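Local coordinates for protein 5-formaminoimidazole-4-carboxamide-1-(beta)-D-ribofuranosyl 5'-monophosphate synthetase (Methanocaldococcus jannaschii, PDB 2R7L) that catalyses the ATP- and formate-dependent formylation of AICAR to FAICAR without folates, a step of purine biosynthesis, as an ATP-grasp ligase, at residues C208-Y213 and R314-T319. Residues are numbered along the deposited sequence; the frame is centred on the assembly and turned at random.
With AMZ (aminoimidazole 4-carboxamide ribonucleotide), chain F.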
loop_
_atom_site.group_PDB
_atom_site.type_symbol
_atom_site.label_atom_id
_atom_site.label_comp_id
_atom_site.label_asym_id
_atom_site.label_seq_id
_atom_site.Cartn_x
_atom_site.Cartn_y
_atom_site.Cartn_z
ATOM N N CYS A 208 0.676 -14.402 -26.336
ATOM C CA CYS A 208 1.426 -15.372 -25.560
ATOM C C CYS A 208 0.826 -15.383 -24.156
ATOM O O CYS A 208 0.964 -14.428 -23.398
ATOM C CB CYS A 208 2.914 -15.024 -25.537
ATOM S SG CYS A 208 3.656 -14.814 -27.206
ATOM N N ILE A 209 0.130 -16.467 -23.834
ATOM C CA ILE A 209 -0.665 -16.552 -22.617
ATOM C C ILE A 209 0.095 -17.271 -21.510
ATOM O O ILE A 209 0.506 -18.429 -21.659
ATOM C CB ILE A 209 -2.003 -17.262 -22.900
ATOM C CG1 ILE A 209 -2.721 -16.556 -24.062
ATOM C CG2 ILE A 209 -2.871 -17.280 -21.653
ATOM C CD1 ILE A 209 -3.744 -17.415 -24.797
ATOM N N HIS A 210 0.297 -16.572 -20.398
ATOM C CA HIS A 210 1.081 -17.127 -19.303
ATOM C C HIS A 210 0.175 -17.680 -18.203
ATOM O O HIS A 210 -0.567 -16.938 -17.546
ATOM C CB HIS A 210 2.076 -16.090 -18.780
ATOM C CG HIS A 210 2.865 -15.422 -19.867
ATOM N ND1 HIS A 210 4.055 -15.926 -20.343
ATOM C CD2 HIS A 210 2.621 -14.297 -20.581
ATOM C CE1 HIS A 210 4.514 -15.139 -21.300
ATOM N NE2 HIS A 210 3.665 -14.141 -21.460
ATOM N N TYR A 211 0.216 -18.996 -18.031
ATOM C CA TYR A 211 -0.605 -19.663 -17.026
ATOM C C TYR A 211 0.255 -20.084 -15.834
ATOM O O TYR A 211 1.482 -20.118 -15.917
ATOM C CB TYR A 211 -1.266 -20.928 -17.590
ATOM C CG TYR A 211 -2.125 -20.779 -18.829
ATOM C CD1 TYR A 211 -3.508 -20.791 -18.736
ATOM C CD2 TYR A 211 -1.551 -20.683 -20.099
ATOM C CE1 TYR A 211 -4.303 -20.687 -19.864
ATOM C CE2 TYR A 211 -2.339 -20.569 -21.235
ATOM C CZ TYR A 211 -3.713 -20.581 -21.107
ATOM O OH TYR A 211 -4.506 -20.469 -22.212
ATOM N N PHE A 212 -0.406 -20.438 -14.737
ATOM C CA PHE A 212 0.261 -21.060 -13.601
ATOM C C PHE A 212 -0.622 -22.196 -13.111
ATOM O O PHE A 212 -1.783 -21.969 -12.763
ATOM C CB PHE A 212 0.484 -20.052 -12.465
ATOM C CG PHE A 212 1.336 -20.583 -11.337
ATOM C CD1 PHE A 212 2.704 -20.422 -11.358
ATOM C CD2 PHE A 212 0.766 -21.267 -10.271
ATOM C CE1 PHE A 212 3.499 -20.909 -10.325
ATOM C CE2 PHE A 212 1.557 -21.763 -9.242
ATOM C CZ PHE A 212 2.927 -21.585 -9.275
ATOM N N TYR A 213 -0.093 -23.420 -13.126
ATOM C CA TYR A 213 -0.794 -24.535 -12.492
ATOM C C TYR A 213 -0.293 -24.703 -11.064
ATOM O O TYR A 213 0.892 -24.947 -10.830
ATOM C CB TYR A 213 -0.625 -25.867 -13.241
ATOM C CG TYR A 213 -1.295 -27.009 -12.490
ATOM C CD1 TYR A 213 -2.675 -27.122 -12.453
ATOM C CD2 TYR A 213 -0.547 -27.941 -11.780
ATOM C CE1 TYR A 213 -3.296 -28.154 -11.746
ATOM C CE2 TYR A 213 -1.158 -28.965 -11.075
ATOM C CZ TYR A 213 -2.527 -29.065 -11.063
ATOM O OH TYR A 213 -3.131 -30.093 -10.359
ATOM N N ARG A 314 7.963 -24.362 -18.746
ATOM C CA ARG A 314 8.398 -23.556 -17.621
ATOM C C ARG A 314 8.117 -22.084 -17.932
ATOM O O ARG A 314 7.307 -21.779 -18.802
ATOM C CB ARG A 314 9.871 -23.810 -17.304
ATOM C CG ARG A 314 10.722 -24.086 -18.518
ATOM C CD ARG A 314 10.883 -22.846 -19.347
ATOM N NE ARG A 314 11.531 -23.141 -20.615
ATOM C CZ ARG A 314 11.885 -22.218 -21.499
ATOM N NH1 ARG A 314 12.472 -22.579 -22.635
ATOM N NH2 ARG A 314 11.652 -20.936 -21.244
ATOM N N VAL A 315 8.779 -21.173 -17.231
ATOM C CA VAL A 315 8.465 -19.758 -17.380
ATOM C C VAL A 315 8.930 -19.233 -18.740
ATOM O O VAL A 315 10.063 -19.471 -19.139
ATOM C CB VAL A 315 9.049 -18.915 -16.216
ATOM C CG1 VAL A 315 10.581 -18.919 -16.243
ATOM C CG2 VAL A 315 8.484 -17.494 -16.231
ATOM N N ASP A 316 8.029 -18.546 -19.445
ATOM C CA ASP A 316 8.329 -17.927 -20.736
ATOM C C ASP A 316 8.834 -16.490 -20.571
ATOM O O ASP A 316 8.404 -15.765 -19.667
ATOM C CB ASP A 316 7.086 -17.953 -21.634
ATOM C CG ASP A 316 7.309 -17.252 -22.972
ATOM O OD1 ASP A 316 7.615 -17.948 -23.963
ATOM O OD2 ASP A 316 7.194 -16.008 -23.032
ATOM N N GLY A 317 9.732 -16.077 -21.460
ATOM C CA GLY A 317 10.355 -14.753 -21.380
ATOM C C GLY A 317 9.389 -13.581 -21.370
ATOM O O GLY A 317 9.721 -12.504 -20.882
ATOM N N GLY A 318 8.196 -13.784 -21.919
ATOM C CA GLY A 318 7.217 -12.712 -22.022
ATOM C C GLY A 318 6.609 -12.249 -20.707
ATOM O O GLY A 318 5.925 -11.216 -20.667
ATOM N N THR A 319 6.837 -13.016 -19.636
ATOM C CA THR A 319 6.383 -12.634 -18.299
ATOM C C THR A 319 7.081 -11.359 -17.845
ATOM O O THR A 319 6.637 -10.698 -16.911
ATOM C CB THR A 319 6.625 -13.740 -17.248
ATOM O OG1 THR A 319 7.975 -14.201 -17.343
ATOM C CG2 THR A 319 5.679 -14.919 -17.458
HETATM O O5 AMZ F . 11.388 -11.904 -24.093
HETATM C C6 AMZ F . 11.127 -13.017 -24.557
HETATM N N2 AMZ F . 9.942 -13.367 -25.049
HETATM C C3A AMZ F . 12.191 -14.101 -24.612
HETATM C C7A AMZ F . 12.082 -15.346 -25.207
HETATM N N3 AMZ F . 11.026 -15.853 -25.845
HETATM N N1 AMZ F . 13.411 -13.993 -24.101
HETATM C C5 AMZ F . 14.048 -15.143 -24.361
HETATM N N AMZ F . 13.237 -15.965 -25.036
HETATM C C1 AMZ F . 13.566 -17.335 -25.497
HETATM C C2 AMZ F . 14.219 -17.355 -26.879
HETATM C C3 AMZ F . 15.695 -17.530 -26.573
HETATM O O2 AMZ F . 16.291 -18.348 -27.578
HETATM O O1 AMZ F . 13.725 -18.504 -27.578
HETATM O O AMZ F . 14.542 -17.805 -24.552
HETATM C C AMZ F . 15.673 -18.315 -25.264
HETATM C C4 AMZ F . 16.912 -18.021 -24.394
HETATM O O3 AMZ F . 17.011 -16.624 -24.139
HETATM P P AMZ F . 18.420 -15.910 -24.229
HETATM O OP1 AMZ F . 19.404 -16.346 -23.204
HETATM O O4 AMZ F . 18.996 -16.177 -25.706
HETATM O OP2 AMZ F . 18.153 -14.315 -24.131
#
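The imidazole of His-210 reaches from its strand into the turn made by Asp-316, Gly-318 and Thr-319, and shows how a single buried ring can pack by edge and face against a ligand-binding loop with no hydrogen bond directly between the two segments. With CG anti to the carbonyl carbon (chi1 -49°), the ring extends from strand to loop and presents an edge to Asp-316: CE1 lies 3.3 Å from Asp-316 OD2, while Asp-316 CB sits in the ring plane. Ring and carboxylate are turned 46° against each other. Thr-319 comes over one face, with CA above the ring and CG2 3.5 Å from His-210 ND1, a buried nitrogen that has no polar partner. NE2, 3.6 Å from Gly-318 C, is bonded instead to Asp-226 on the adjoining strand 219-230, a bond that should hold the ring's rotation. Strand 205-214 is central in the five-stranded antiparallel sheet of this ATP-grasp enzyme, and the loop follows the outermost strand within the chain, 306-312. There Asp-316 closes an Asx turn, OD2 accepting from Gly-318 N at 2.7 Å on its anti side, 33° out of the carboxylate plane, while OD1 forms a salt bridge with Arg-228. Asp-316 O accepts from Thr-319 OG1 at 2.8 Å and also from Thr-319 N. The turn so braced carries Gly-318 N to 3.6 Å from AICAR's carboxamide N2, and Gly-317 lies against its base.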